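PDB 2VEC: pirin-like protein YhaK from Escherichia coli, which lacks quercetin 2,3-dioxygenase activity and is a cytoplasmic monomer belonging to a redox-sensitive subclass of bicupins in the pirin family. Local coordinates for residues R80-K84 and V85-N89; A215-H219 and E220-A224. All coordinates share one frame; numbering follows the deposited sequence.

Contact 1. Residues R80-K84 and V85-N89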
loop_
_atom_site.group_PDB
_atom_site.type_symbol
_atom_site.label_atom_id
_atom_site.label_comp_id
_atom_site.label_asym_id
_atom_site.label_seq_id
_atom_site.Cartn_x
_atom_site.Cartn_y
_atom_site.Cartn_z
ATOM N N ARG A 80 9.433 -16.629 6.227
ATOM C CA ARG A 80 8.110 -17.189 5.981
ATOM C C ARG A 80 7.836 -17.324 4.484
ATOM O O ARG A 80 8.385 -16.583 3.656
ATOM C CB ARG A 80 7.012 -16.332 6.638
ATOM C CG ARG A 80 6.855 -14.909 6.057
ATOM C CD ARG A 80 5.468 -14.313 6.324
ATOM N NE ARG A 80 4.428 -15.150 5.721
ATOM C CZ ARG A 80 3.149 -15.134 6.069
ATOM N NH1 ARG A 80 2.736 -14.304 7.013
ATOM N NH2 ARG A 80 2.286 -15.962 5.470
ATOM N N THR A 81 6.991 -18.288 4.152
ATOM C CA THR A 81 6.498 -18.418 2.798
ATOM C C THR A 81 5.228 -17.573 2.701
ATOM O O THR A 81 4.679 -17.148 3.719
ATOM C CB THR A 81 6.207 -19.892 2.416
ATOM O OG1 THR A 81 5.111 -20.387 3.196
ATOM C CG2 THR A 81 7.453 -20.784 2.621
ATOM N N TYR A 82 4.794 -17.296 1.478
ATOM C CA TYR A 82 3.594 -16.507 1.258
ATOM C C TYR A 82 2.612 -17.316 0.400
ATOM O O TYR A 82 3.036 -18.117 -0.441
ATOM C CB TYR A 82 3.947 -15.194 0.558
ATOM C CG TYR A 82 4.635 -14.183 1.444
ATOM C CD1 TYR A 82 3.944 -13.549 2.472
ATOM C CD2 TYR A 82 5.971 -13.845 1.245
ATOM C CE1 TYR A 82 4.555 -12.627 3.287
ATOM C CE2 TYR A 82 6.607 -12.899 2.065
ATOM C CZ TYR A 82 5.886 -12.297 3.079
ATOM O OH TYR A 82 6.488 -11.363 3.895
ATOM N N PRO A 83 1.297 -17.122 0.617
ATOM C CA PRO A 83 0.271 -17.881 -0.106
ATOM C C PRO A 83 -0.196 -17.277 -1.450
ATOM O O PRO A 83 -1.305 -16.717 -1.492
ATOM C CB PRO A 83 -0.901 -17.841 0.883
ATOM C CG PRO A 83 -0.780 -16.495 1.531
ATOM C CD PRO A 83 0.704 -16.208 1.617
ATOM N N LYS A 84 0.585 -17.388 -2.522
ATOM C CA LYS A 84 0.173 -16.892 -3.880
ATOM C C LYS A 84 -0.242 -15.410 -3.861
ATOM O O LYS A 84 -1.303 -15.031 -4.342
ATOM C CB LYS A 84 -0.921 -17.751 -4.544
ATOM C CG LYS A 84 -0.425 -19.119 -5.040
ATOM C CD LYS A 84 -1.497 -19.954 -5.754
ATOM C CE LYS A 84 -0.926 -21.359 -6.045
ATOM N NZ LYS A 84 -1.872 -22.343 -6.666
ATOM N N VAL A 85 0.631 -14.596 -3.288
ATOM C CA VAL A 85 0.420 -13.159 -3.206
ATOM C C VAL A 85 1.757 -12.470 -3.454
ATOM O O VAL A 85 2.812 -13.045 -3.172
ATOM C CB VAL A 85 -0.096 -12.698 -1.814
ATOM C CG1 VAL A 85 -1.555 -13.162 -1.583
ATOM C CG2 VAL A 85 0.856 -13.168 -0.662
ATOM N N ASP A 86 1.696 -11.264 -3.993
ATOM C CA ASP A 86 2.861 -10.399 -4.077
ATOM C C ASP A 86 2.768 -9.390 -2.980
ATOM O O ASP A 86 1.668 -9.037 -2.537
ATOM C CB ASP A 86 2.897 -9.694 -5.418
ATOM C CG ASP A 86 3.175 -10.680 -6.563
ATOM O OD1 ASP A 86 3.787 -11.749 -6.303
ATOM O OD2 ASP A 86 2.786 -10.381 -7.701
ATOM N N ILE A 87 3.934 -8.910 -2.557
ATOM C CA ILE A 87 4.023 -8.089 -1.340
ATOM C C ILE A 87 4.531 -6.725 -1.732
ATOM O O ILE A 87 5.577 -6.616 -2.364
ATOM C CB ILE A 87 5.038 -8.733 -0.339
ATOM C CG1 ILE A 87 4.678 -10.196 0.003
ATOM C CG2 ILE A 87 5.222 -7.887 0.923
ATOM C CD1 ILE A 87 3.290 -10.404 0.520
ATOM N N LEU A 88 3.822 -5.675 -1.350
ATOM C CA LEU A 88 4.324 -4.333 -1.600
ATOM C C LEU A 88 4.492 -3.621 -0.285
ATOM O O LEU A 88 3.514 -3.474 0.464
ATOM C CB LEU A 88 3.339 -3.588 -2.501
ATOM C CG LEU A 88 3.811 -2.317 -3.234
ATOM C CD1 LEU A 88 2.976 -2.093 -4.499
ATOM C CD2 LEU A 88 3.728 -1.098 -2.290
ATOM N N ASN A 89 5.724 -3.180 0.001
ATOM C CA ASN A 89 6.061 -2.506 1.234
ATOM C C ASN A 89 6.315 -1.027 0.972
ATOM O O ASN A 89 7.000 -0.655 -0.003
ATOM C CB ASN A 89 7.338 -3.126 1.883
ATOM C CG ASN A 89 7.117 -4.587 2.334
ATOM O OD1 ASN A 89 6.007 -4.969 2.698
ATOM N ND2 ASN A 89 8.131 -5.411 2.212
#
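I87 lays its CG1-CD1 arm across one face of the Y82 ring, where the loop after strand 76-80 turns into strand 85-93 of the N-terminal cupin domain. This arm is the bump. I87 CG1 stands 3.8 Å from the centroid of the Y82 ring and 8° off its normal, a CH-pi contact almost exactly over the centre, while CD1 of I87 leans toward one side of the ring, 3.8 Å from Y82 CD1. The two side chains meet at about a right angle. With chi1 of I87 at -56°, CG1 lies beside the backbone N and anti to the carbonyl carbon, which brings that arm over the ring. W141 of strand 135-143 meets the same tyrosine edge-to-face and also touches P83 and I87, joining this corner to the neighbouring strand.

Nearer the bend, one methyl of V85 fills the notch between Y82 and P83: CG2 of V85 is 3.9 Å from Y82 CB. On the loop side, R80 holds T81 O side-on with NE and NH2, its NE at 2.8 Å. The last piece of the notch is P83 CD, 3.8 Å from V85 CG2.

Contact 2. Residues A215-H219 and E220-A224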
loop_
_atom_site.group_PDB
_atom_site.type_symbol
_atom_site.label_atom_id
_atom_site.label_comp_id
_atom_site.label_asym_id
_atom_site.label_seq_id
_atom_site.Cartn_x
_atom_site.Cartn_y
_atom_site.Cartn_z
ATOM N N ALA A 215 -14.000 11.243 0.742
ATOM C CA ALA A 215 -14.071 11.014 -0.684
ATOM C C ALA A 215 -15.412 11.516 -1.193
ATOM O O ALA A 215 -16.439 11.342 -0.530
ATOM C CB ALA A 215 -13.905 9.566 -0.983
ATOM N N LEU A 216 -15.376 12.159 -2.361
ATOM C CA LEU A 216 -16.558 12.567 -3.109
ATOM C C LEU A 216 -16.632 11.834 -4.442
ATOM O O LEU A 216 -15.608 11.544 -5.075
ATOM C CB LEU A 216 -16.523 14.071 -3.418
ATOM C CG LEU A 216 -15.907 15.056 -2.418
ATOM C CD1 LEU A 216 -15.647 16.393 -3.104
ATOM C CD2 LEU A 216 -16.949 15.249 -1.338
ATOM N N THR A 217 -17.858 11.548 -4.863
ATOM C CA THR A 217 -18.162 11.049 -6.206
ATOM C C THR A 217 -19.352 11.868 -6.676
ATOM O O THR A 217 -20.242 12.173 -5.882
ATOM C CB THR A 217 -18.512 9.549 -6.217
ATOM O OG1 THR A 217 -19.599 9.291 -5.316
ATOM C CG2 THR A 217 -17.339 8.747 -5.750
ATOM N N HIS A 218 -19.332 12.281 -7.943
ATOM C CA HIS A 218 -20.383 13.130 -8.512
ATOM C C HIS A 218 -20.630 14.373 -7.654
ATOM O O HIS A 218 -21.777 14.838 -7.542
ATOM C CB HIS A 218 -21.709 12.359 -8.719
ATOM C CG HIS A 218 -21.536 11.007 -9.334
ATOM N ND1 HIS A 218 -21.746 9.839 -8.628
ATOM C CD2 HIS A 218 -21.152 10.631 -10.578
ATOM C CE1 HIS A 218 -21.500 8.802 -9.411
ATOM N NE2 HIS A 218 -21.142 9.255 -10.599
ATOM N N HIS A 219 -19.561 14.908 -7.052
ATOM C CA HIS A 219 -19.650 16.147 -6.258
ATOM C C HIS A 219 -20.468 15.964 -4.976
ATOM O O HIS A 219 -21.011 16.934 -4.434
ATOM C CB HIS A 219 -20.220 17.318 -7.102
ATOM C CG HIS A 219 -19.556 17.480 -8.441
ATOM N ND1 HIS A 219 -18.248 17.904 -8.584
ATOM C CD2 HIS A 219 -20.022 17.274 -9.698
ATOM C CE1 HIS A 219 -17.935 17.940 -9.868
ATOM N NE2 HIS A 219 -18.994 17.564 -10.565
ATOM N N GLU A 220 -20.540 14.716 -4.502
ATOM C CA GLU A 220 -21.249 14.363 -3.270
ATOM C C GLU A 220 -20.426 13.453 -2.396
ATOM O O GLU A 220 -19.736 12.570 -2.903
ATOM C CB GLU A 220 -22.551 13.655 -3.593
ATOM C CG GLU A 220 -23.621 14.639 -3.931
ATOM C CD GLU A 220 -24.740 14.010 -4.682
ATOM O OE1 GLU A 220 -24.573 12.843 -5.108
ATOM O OE2 GLU A 220 -25.777 14.689 -4.863
ATOM N N GLU A 221 -20.514 13.668 -1.087
ATOM C CA GLU A 221 -19.724 12.877 -0.159
ATOM C C GLU A 221 -20.104 11.416 -0.207
ATOM O O GLU A 221 -21.291 11.071 -0.210
ATOM C CB GLU A 221 -19.827 13.401 1.260
ATOM C CG GLU A 221 -18.635 12.920 2.096
ATOM C CD GLU A 221 -18.541 13.642 3.396
ATOM O OE1 GLU A 221 -19.525 14.337 3.745
ATOM O OE2 GLU A 221 -17.504 13.523 4.071
ATOM N N LYS A 222 -19.073 10.576 -0.242
ATOM C CA LYS A 222 -19.216 9.129 -0.336
ATOM C C LYS A 222 -18.722 8.405 0.925
ATOM O O LYS A 222 -19.286 7.376 1.328
ATOM C CB LYS A 222 -18.393 8.641 -1.528
ATOM C CG LYS A 222 -18.289 7.142 -1.648
ATOM C CD LYS A 222 -19.619 6.577 -2.054
ATOM C CE LYS A 222 -19.600 5.053 -2.031
ATOM N NZ LYS A 222 -20.991 4.564 -2.364
ATOM N N ALA A 223 -17.628 8.900 1.502
ATOM C CA ALA A 223 -17.066 8.311 2.701
ATOM C C ALA A 223 -16.177 9.301 3.402
ATOM O O ALA A 223 -15.500 10.103 2.732
ATOM C CB ALA A 223 -16.257 7.063 2.359
ATOM N N ALA A 224 -16.137 9.236 4.735
ATOM C CA ALA A 224 -15.212 10.052 5.529
ATOM C C ALA A 224 -14.355 9.077 6.368
ATOM O O ALA A 224 -14.888 8.132 6.982
ATOM C CB ALA A 224 -15.995 11.054 6.412
#
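K222 leans its first side-chain carbon over the strand opposite: CB sits 3.5 Å from A215 O and 4.0 Å from T217 OG1. CG, anti to the backbone N (chi1 172°), makes no close contact with A215-H219. Rotation about the CB-CG bond, chi2 70°, swings K222 CD back beside T217 OG1, 4.2 Å away, and from there CE and NZ lead away from A215-H219. The side chain also reaches I233 of strand 230-234. Across from it, T217 OG1 occupies the slot between its own backbone N and carbonyl carbon, chi1 56°, and that rotation turns the hydroxyl to K222 CB.

Strands 213-217 and 220-225 form an antiparallel beta hairpin at the edge of a four-stranded sheet in the C-terminal cupin domain. A type I' turn from T217 to E220 closes it, with H218 and H219 at the corners, and T217 and E220 exchange two backbone bonds: T217 N to E220 O, and E220 N to T217 O, the latter donor standing well above the carbonyl plane. Further along, a classic beta bulge places K222 and A223 both opposite A215, with K222 CB near A215 O. A215 O takes K222 N at 2.8 Å and, more weakly, A223 N at 3.4 Å, while A215 N gives a 2.7 Å bond to A223 O.

Between these bonds L216 and E221 form a non-hydrogen-bonded pair; their side chains diverge, but L216 CD2 still packs 3.8 Å from E221 CA.

How the contacts relate
Contact 1 comes first along the chain and contact 2 later, in series. They belong to different halves of this bicupin: 80-89 lies in the N-terminal, pirin-family half and 215-224 in the C-terminal cupin. Their centres are 33 Å apart, their nearest atoms about 21 Å, and they sit on opposite sides of the chain's centre. Contact 1 leads from strand 76-80, in a four-stranded sheet, into strand 85-93, in a six-stranded one, and so carries the chain from one sheet of its half to the other. Contact 2 stays within one four-stranded sheet, whose outermost strand is 220-225. The two therefore mark a sheet-to-sheet connection in one cupin and an edge hairpin in the other, with no direct touch between them.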